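Local coordinates for transcriptional regulator (NtrC family) (Aquifex aeolicus, PDB 3DZD), which probably activates transcription by sigma-54 RNA polymerase through an AAA+ ATPase domain under response-regulator control, here seen in its inactive state, at residues Ile172-Arg178 and Asp263-Ile267; Asp184-Ala188 and Leu228-Leu234. One frame throughout, in Å; residues are numbered along the deposited sequence.

Contact 1: residues Ile172-Arg178 and Asp263-Ile267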
loop_
_atom_site.group_PDB
_atom_site.type_symbol
_atom_site.label_atom_id
_atom_site.label_comp_id
_atom_site.label_asym_id
_atom_site.label_seq_id
_atom_site.Cartn_x
_atom_site.Cartn_y
_atom_site.Cartn_z
ATOM N N ILE A 172 -14.966 -3.695 -9.084
ATOM C CA ILE A 172 -15.278 -5.119 -8.956
ATOM C C ILE A 172 -14.477 -5.745 -7.816
ATOM O O ILE A 172 -15.030 -6.454 -6.981
ATOM C CB ILE A 172 -14.991 -5.889 -10.275
ATOM C CG1 ILE A 172 -16.038 -5.550 -11.346
ATOM C CG2 ILE A 172 -14.944 -7.390 -10.026
ATOM C CD1 ILE A 172 -15.654 -6.007 -12.737
ATOM N N HIS A 173 -13.175 -5.482 -7.788
ATOM C CA HIS A 173 -12.321 -5.978 -6.721
ATOM C C HIS A 173 -12.855 -5.514 -5.364
ATOM O O HIS A 173 -13.129 -6.327 -4.476
ATOM C CB HIS A 173 -10.885 -5.505 -6.926
ATOM C CG HIS A 173 -9.977 -5.818 -5.776
ATOM N ND1 HIS A 173 -9.591 -7.103 -5.459
ATOM C CD2 HIS A 173 -9.387 -5.010 -4.860
ATOM C CE1 HIS A 173 -8.802 -7.074 -4.399
ATOM N NE2 HIS A 173 -8.659 -5.816 -4.019
ATOM N N ARG A 174 -13.014 -4.203 -5.226
ATOM C CA ARG A 174 -13.598 -3.599 -4.032
ATOM C C ARG A 174 -14.842 -4.334 -3.524
ATOM O O ARG A 174 -14.927 -4.669 -2.346
ATOM C CB ARG A 174 -13.953 -2.137 -4.312
ATOM C CG ARG A 174 -14.379 -1.357 -3.085
ATOM C CD ARG A 174 -13.193 -1.118 -2.170
ATOM N NE ARG A 174 -12.055 -0.538 -2.881
ATOM C CZ ARG A 174 -11.821 0.769 -2.969
ATOM N NH1 ARG A 174 -12.647 1.630 -2.390
ATOM N NH2 ARG A 174 -10.762 1.216 -3.634
ATOM N N TYR A 175 -15.804 -4.572 -4.411
ATOM C CA TYR A 175 -17.070 -5.207 -4.036
ATOM C C TYR A 175 -16.939 -6.708 -3.801
ATOM O O TYR A 175 -17.717 -7.288 -3.045
ATOM C CB TYR A 175 -18.147 -4.948 -5.097
ATOM C CG TYR A 175 -18.571 -3.498 -5.212
ATOM C CD1 TYR A 175 -17.637 -2.473 -5.135
ATOM C CD2 TYR A 175 -19.903 -3.152 -5.416
ATOM C CE1 TYR A 175 -18.013 -1.145 -5.243
ATOM C CE2 TYR A 175 -20.289 -1.821 -5.531
ATOM C CZ TYR A 175 -19.338 -0.823 -5.442
ATOM O OH TYR A 175 -19.701 0.503 -5.553
ATOM N N SER A 176 -15.962 -7.334 -4.453
ATOM C CA SER A 176 -15.749 -8.771 -4.314
ATOM C C SER A 176 -15.458 -9.131 -2.859
ATOM O O SER A 176 -15.844 -10.203 -2.385
ATOM C CB SER A 176 -14.600 -9.255 -5.214
ATOM O OG SER A 176 -13.339 -9.084 -4.584
ATOM N N GLY A 177 -14.768 -8.236 -2.161
ATOM C CA GLY A 177 -14.454 -8.447 -0.762
ATOM C C GLY A 177 -13.111 -9.116 -0.522
ATOM O O GLY A 177 -12.691 -9.275 0.623
ATOM N N ARG A 178 -12.436 -9.504 -1.600
ATOM C CA ARG A 178 -11.166 -10.209 -1.494
ATOM C C ARG A 178 -10.117 -9.337 -0.808
ATOM O O ARG A 178 -10.011 -8.145 -1.090
ATOM C CB ARG A 178 -10.708 -10.702 -2.876
ATOM C CG ARG A 178 -11.615 -11.811 -3.435
ATOM C CD ARG A 178 -11.311 -12.197 -4.873
ATOM N NE ARG A 178 -10.042 -12.908 -5.020
ATOM C CZ ARG A 178 -9.897 -14.217 -4.866
ATOM N NH1 ARG A 178 -10.937 -14.966 -4.549
ATOM N NH2 ARG A 178 -8.706 -14.780 -5.020
ATOM N N ASP A 263 -4.174 -17.956 -5.825
ATOM C CA ASP A 263 -5.609 -17.839 -5.721
ATOM C C ASP A 263 -5.955 -16.430 -6.171
ATOM O O ASP A 263 -5.912 -15.492 -5.384
ATOM C CB ASP A 263 -6.048 -18.095 -4.281
ATOM C CG ASP A 263 -7.485 -17.700 -4.024
ATOM O OD1 ASP A 263 -8.391 -18.160 -4.755
ATOM O OD2 ASP A 263 -7.706 -16.924 -3.072
ATOM N N ILE A 264 -6.262 -16.279 -7.453
ATOM C CA ILE A 264 -6.529 -14.964 -8.009
ATOM C C ILE A 264 -7.871 -14.925 -8.700
ATOM O O ILE A 264 -8.297 -15.897 -9.310
ATOM C CB ILE A 264 -5.462 -14.570 -9.035
ATOM C CG1 ILE A 264 -5.280 -15.691 -10.054
ATOM C CG2 ILE A 264 -4.139 -14.268 -8.348
ATOM C CD1 ILE A 264 -3.933 -15.673 -10.735
ATOM N N ARG A 265 -8.543 -13.791 -8.581
ATOM C CA ARG A 265 -9.687 -13.489 -9.421
ATOM C C ARG A 265 -9.153 -12.692 -10.603
ATOM O O ARG A 265 -8.519 -11.653 -10.429
ATOM C CB ARG A 265 -10.718 -12.680 -8.645
ATOM C CG ARG A 265 -12.126 -12.823 -9.160
ATOM C CD ARG A 265 -12.409 -11.858 -10.306
ATOM N NE ARG A 265 -13.771 -12.051 -10.795
ATOM C CZ ARG A 265 -14.854 -11.606 -10.166
ATOM N NH1 ARG A 265 -14.730 -10.936 -9.027
ATOM N NH2 ARG A 265 -16.058 -11.842 -10.671
ATOM N N VAL A 266 -9.391 -13.197 -11.804
ATOM C CA VAL A 266 -8.836 -12.599 -13.005
ATOM C C VAL A 266 -9.818 -11.661 -13.684
ATOM O O VAL A 266 -10.931 -12.059 -14.043
ATOM C CB VAL A 266 -8.427 -13.675 -14.013
ATOM C CG1 VAL A 266 -7.892 -13.028 -15.284
ATOM C CG2 VAL A 266 -7.394 -14.603 -13.388
ATOM N N ILE A 267 -9.402 -10.411 -13.851
ATOM C CA ILE A 267 -10.184 -9.456 -14.626
ATOM C C ILE A 267 -9.350 -9.003 -15.812
ATOM O O ILE A 267 -8.179 -8.644 -15.651
ATOM C CB ILE A 267 -10.615 -8.225 -13.800
ATOM C CG1 ILE A 267 -11.410 -8.667 -12.564
ATOM C CG2 ILE A 267 -11.431 -7.273 -14.667
ATOM C CD1 ILE A 267 -11.921 -7.517 -11.713
#

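Contact 2: residues Asp184-Ala188 and Leu228-Leu234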
loop_
_atom_site.group_PDB
_atom_site.type_symbol
_atom_site.label_atom_id
_atom_site.label_comp_id
_atom_site.label_asym_id
_atom_site.label_seq_id
_atom_site.Cartn_x
_atom_site.Cartn_y
_atom_site.Cartn_z
ATOM N N ASP A 184 -2.347 -4.725 -11.316
ATOM C CA ASP A 184 -2.633 -4.534 -12.731
ATOM C C ASP A 184 -1.398 -4.701 -13.608
ATOM O O ASP A 184 -0.317 -4.209 -13.295
ATOM C CB ASP A 184 -3.378 -3.224 -13.005
ATOM C CG ASP A 184 -2.526 -1.993 -12.776
ATOM O OD1 ASP A 184 -1.309 -2.134 -12.536
ATOM O OD2 ASP A 184 -3.089 -0.875 -12.843
ATOM N N LEU A 185 -1.569 -5.451 -14.688
ATOM C CA LEU A 185 -0.513 -5.640 -15.667
ATOM C C LEU A 185 -0.968 -5.126 -17.030
ATOM O O LEU A 185 -2.013 -5.538 -17.546
ATOM C CB LEU A 185 -0.133 -7.117 -15.768
ATOM C CG LEU A 185 0.882 -7.429 -16.870
ATOM C CD1 LEU A 185 2.090 -6.490 -16.764
ATOM C CD2 LEU A 185 1.325 -8.881 -16.823
ATOM N N ASN A 186 -0.186 -4.220 -17.602
ATOM C CA ASN A 186 -0.464 -3.710 -18.935
ATOM C C ASN A 186 0.280 -4.555 -19.952
ATOM O O ASN A 186 1.504 -4.603 -19.947
ATOM C CB ASN A 186 -0.036 -2.252 -19.044
ATOM C CG ASN A 186 -0.562 -1.579 -20.295
ATOM O OD1 ASN A 186 -0.570 -2.167 -21.380
ATOM N ND2 ASN A 186 -1.000 -0.332 -20.151
ATOM N N CYS A 187 -0.459 -5.227 -20.822
ATOM C CA CYS A 187 0.144 -6.219 -21.698
ATOM C C CYS A 187 0.682 -5.613 -22.985
ATOM O O CYS A 187 1.244 -6.319 -23.822
ATOM C CB CYS A 187 -0.855 -7.334 -21.998
ATOM S SG CYS A 187 -1.482 -8.160 -20.506
ATOM N N ALA A 188 0.515 -4.305 -23.133
ATOM C CA ALA A 188 1.005 -3.606 -24.313
ATOM C C ALA A 188 2.133 -2.655 -23.939
ATOM O O ALA A 188 3.196 -2.674 -24.555
ATOM C CB ALA A 188 -0.123 -2.857 -24.990
ATOM N N LEU A 228 -5.580 -7.760 -16.093
ATOM C CA LEU A 228 -4.774 -7.820 -17.306
ATOM C C LEU A 228 -5.273 -6.808 -18.326
ATOM O O LEU A 228 -6.240 -7.074 -19.047
ATOM C CB LEU A 228 -4.846 -9.217 -17.903
ATOM C CG LEU A 228 -4.358 -10.350 -17.000
ATOM C CD1 LEU A 228 -4.677 -11.685 -17.610
ATOM C CD2 LEU A 228 -2.848 -10.215 -16.720
ATOM N N ASP A 229 -4.623 -5.651 -18.391
ATOM C CA ASP A 229 -5.005 -4.627 -19.355
ATOM C C ASP A 229 -4.544 -5.009 -20.761
ATOM O O ASP A 229 -3.408 -5.431 -20.962
ATOM C CB ASP A 229 -4.449 -3.256 -18.955
ATOM C CG ASP A 229 -5.318 -2.099 -19.452
ATOM O OD1 ASP A 229 -6.143 -2.311 -20.371
ATOM O OD2 ASP A 229 -5.179 -0.975 -18.916
ATOM N N GLU A 230 -5.446 -4.841 -21.722
ATOM C CA GLU A 230 -5.259 -5.279 -23.109
ATOM C C GLU A 230 -4.658 -6.664 -23.252
ATOM O O GLU A 230 -3.616 -6.846 -23.885
ATOM C CB GLU A 230 -4.482 -4.264 -23.950
ATOM C CG GLU A 230 -4.623 -4.545 -25.451
ATOM C CD GLU A 230 -6.041 -4.955 -25.832
ATOM O OE1 GLU A 230 -6.243 -6.017 -26.473
ATOM O OE2 GLU A 230 -6.961 -4.199 -25.466
ATOM N N VAL A 231 -5.345 -7.644 -22.677
ATOM C CA VAL A 231 -4.910 -9.030 -22.738
ATOM C C VAL A 231 -4.699 -9.480 -24.181
ATOM O O VAL A 231 -3.946 -10.417 -24.433
ATOM C CB VAL A 231 -5.916 -9.976 -22.021
ATOM C CG1 VAL A 231 -7.268 -9.984 -22.735
ATOM C CG2 VAL A 231 -5.342 -11.394 -21.906
ATOM N N GLY A 232 -5.356 -8.819 -25.128
ATOM C CA GLY A 232 -5.197 -9.171 -26.531
ATOM C C GLY A 232 -3.780 -9.000 -27.074
ATOM O O GLY A 232 -3.440 -9.551 -28.119
ATOM N N GLU A 233 -2.947 -8.243 -26.360
ATOM C CA GLU A 233 -1.578 -7.978 -26.800
ATOM C C GLU A 233 -0.555 -8.987 -26.300
ATOM O O GLU A 233 0.643 -8.777 -26.457
ATOM C CB GLU A 233 -1.134 -6.584 -26.366
ATOM C CG GLU A 233 -1.961 -5.459 -26.932
ATOM C CD GLU A 233 -1.928 -5.397 -28.447
ATOM O OE1 GLU A 233 -1.139 -6.143 -29.071
ATOM O OE2 GLU A 233 -2.697 -4.588 -29.014
ATOM N N LEU A 234 -1.017 -10.076 -25.695
ATOM C CA LEU A 234 -0.114 -11.088 -25.154
ATOM C C LEU A 234 0.406 -12.018 -26.240
ATOM O O LEU A 234 -0.365 -12.479 -27.084
ATOM C CB LEU A 234 -0.821 -11.934 -24.089
ATOM C CG LEU A 234 -1.074 -11.352 -22.705
ATOM C CD1 LEU A 234 -1.838 -12.359 -21.861
ATOM C CD2 LEU A 234 0.234 -10.967 -22.042
HETATM O O HOH W 1 2.577 -8.784 -24.344
#

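Contact 1: residues Ile172-Arg178 and Asp263-Ile267
Arg178 and Asp263 supply the charged part of this contact, a salt bridge between NH2 of the arginine and OD2 of the aspartate at 3.1 Å. The bond is weak, bent to 128° at the hydrogen, and the guanidinium and carboxylate planes stand 62° apart, so the two groups do not meet as a flat pair. The same NH2 lies 2.9 Å from Asp263 O, which sits at the guanidinium edge. NE has a firmer partner in Gly224 O, and Asp263 OD1 has a second charge in Lys152. A bend at chi3 (70°) turns the end of Arg178 back so that one face of its guanidinium lies over Arg265, NE coming to 3.7 Å from Arg265 CB.

Arg265 takes another course. Its guanidinium spends its N-H groups on Ala153 O and on Ile148 O and Ala149 O at the end of helix 136-149, and meets the end of helix 165-176 through van der Waals contact: NH1 is 3.7 Å from Ile172 CG2, and Ser176 CB lies at the guanidinium's edge.

The apolar part is Ile172 against Ile267, CG2 to CD1 at 3.5 Å, which seats the helix that follows the P-loop on the central strand of the ATPase sheet. At the helix end an ST turn forms: Ser176 OG accepts from Arg178 N at 3.1 Å and donates to a lone pair of His173 O.

Carbonyl oxygens thus satisfy the buried Arg265, so its charge can probably be tolerated beside isoleucines, whereas the salt bridge across the contact lies at the partly exposed Arg178 end.

Contact 2: residues Asp184-Ala188 and Leu228-Leu234
Asn186 and Asp229, bridged across two parallel strands, carry their flat ends on the same face of the sheet, but amide and carboxylate do not bond: Asn186 ND2 stays 4.4 Å from Asp229 OD2. The amide is used locally instead. Its OD1 takes Ala188 N, lying in the carbonyl plane, at 3.0 Å in an Asx turn, and also accepts from Ser189 N. The other face holds Leu185 and Leu228, whose side chains pack together. Between the strands the parallel ladder continues with Asp229 N to Leu185 O at 2.7 Å and Cys187 N to Asp229 O at 3.0 Å.

Strand 225-229 ends in Asp229, with Glu230 just beyond it, and the pair fits the Walker B motif of a P-loop ATPase; the side chain of Asp229 comes to about 4 Å from the bound ADP, nearest atoms. The end of the Glu230 side chain leads away from 184-188, its carboxylate held by Asn271 N and Thr270 OG1.

With SG anti to the carbonyl carbon (chi1 -57°), Cys187 reaches across to Leu234, the sulfur 3.6 Å from CD2, beside Leu228. Were Leu234 an alanine, the sulfur would lose this neighbour and a gap would probably open toward Leu242 of helix 236-248. Glu233 lays its CG against Ala188 CB at 3.7 Å while its carboxylate goes to Lys272, and one water donates to both Cys187 O and Glu233 O, 2.9 Å from each.

In the fold
Both contacts belong to the sigma-54 interaction domain and share one parallel sheet, in the order 182-186, 225-229, 265-270, 155-158, 294-297. Their centres lie about 17 Å apart. Along the chain helix 165-176 leads into strand 182-186, so 172-178 and 184-188 come first, then 228-234, and 263-267 last; contact 1 therefore encloses contact 2. They meet where Ile267 O lies 2.8 Å from Leu228 N, probably a hydrogen bond between neighbouring strands. Contact 1 packs the end of helix 165-176 on the sheet, whereas contact 2 joins edge to inner strand beside ADP and approaches the second subunit, where Lys321 of that chain bonds Ala188 O.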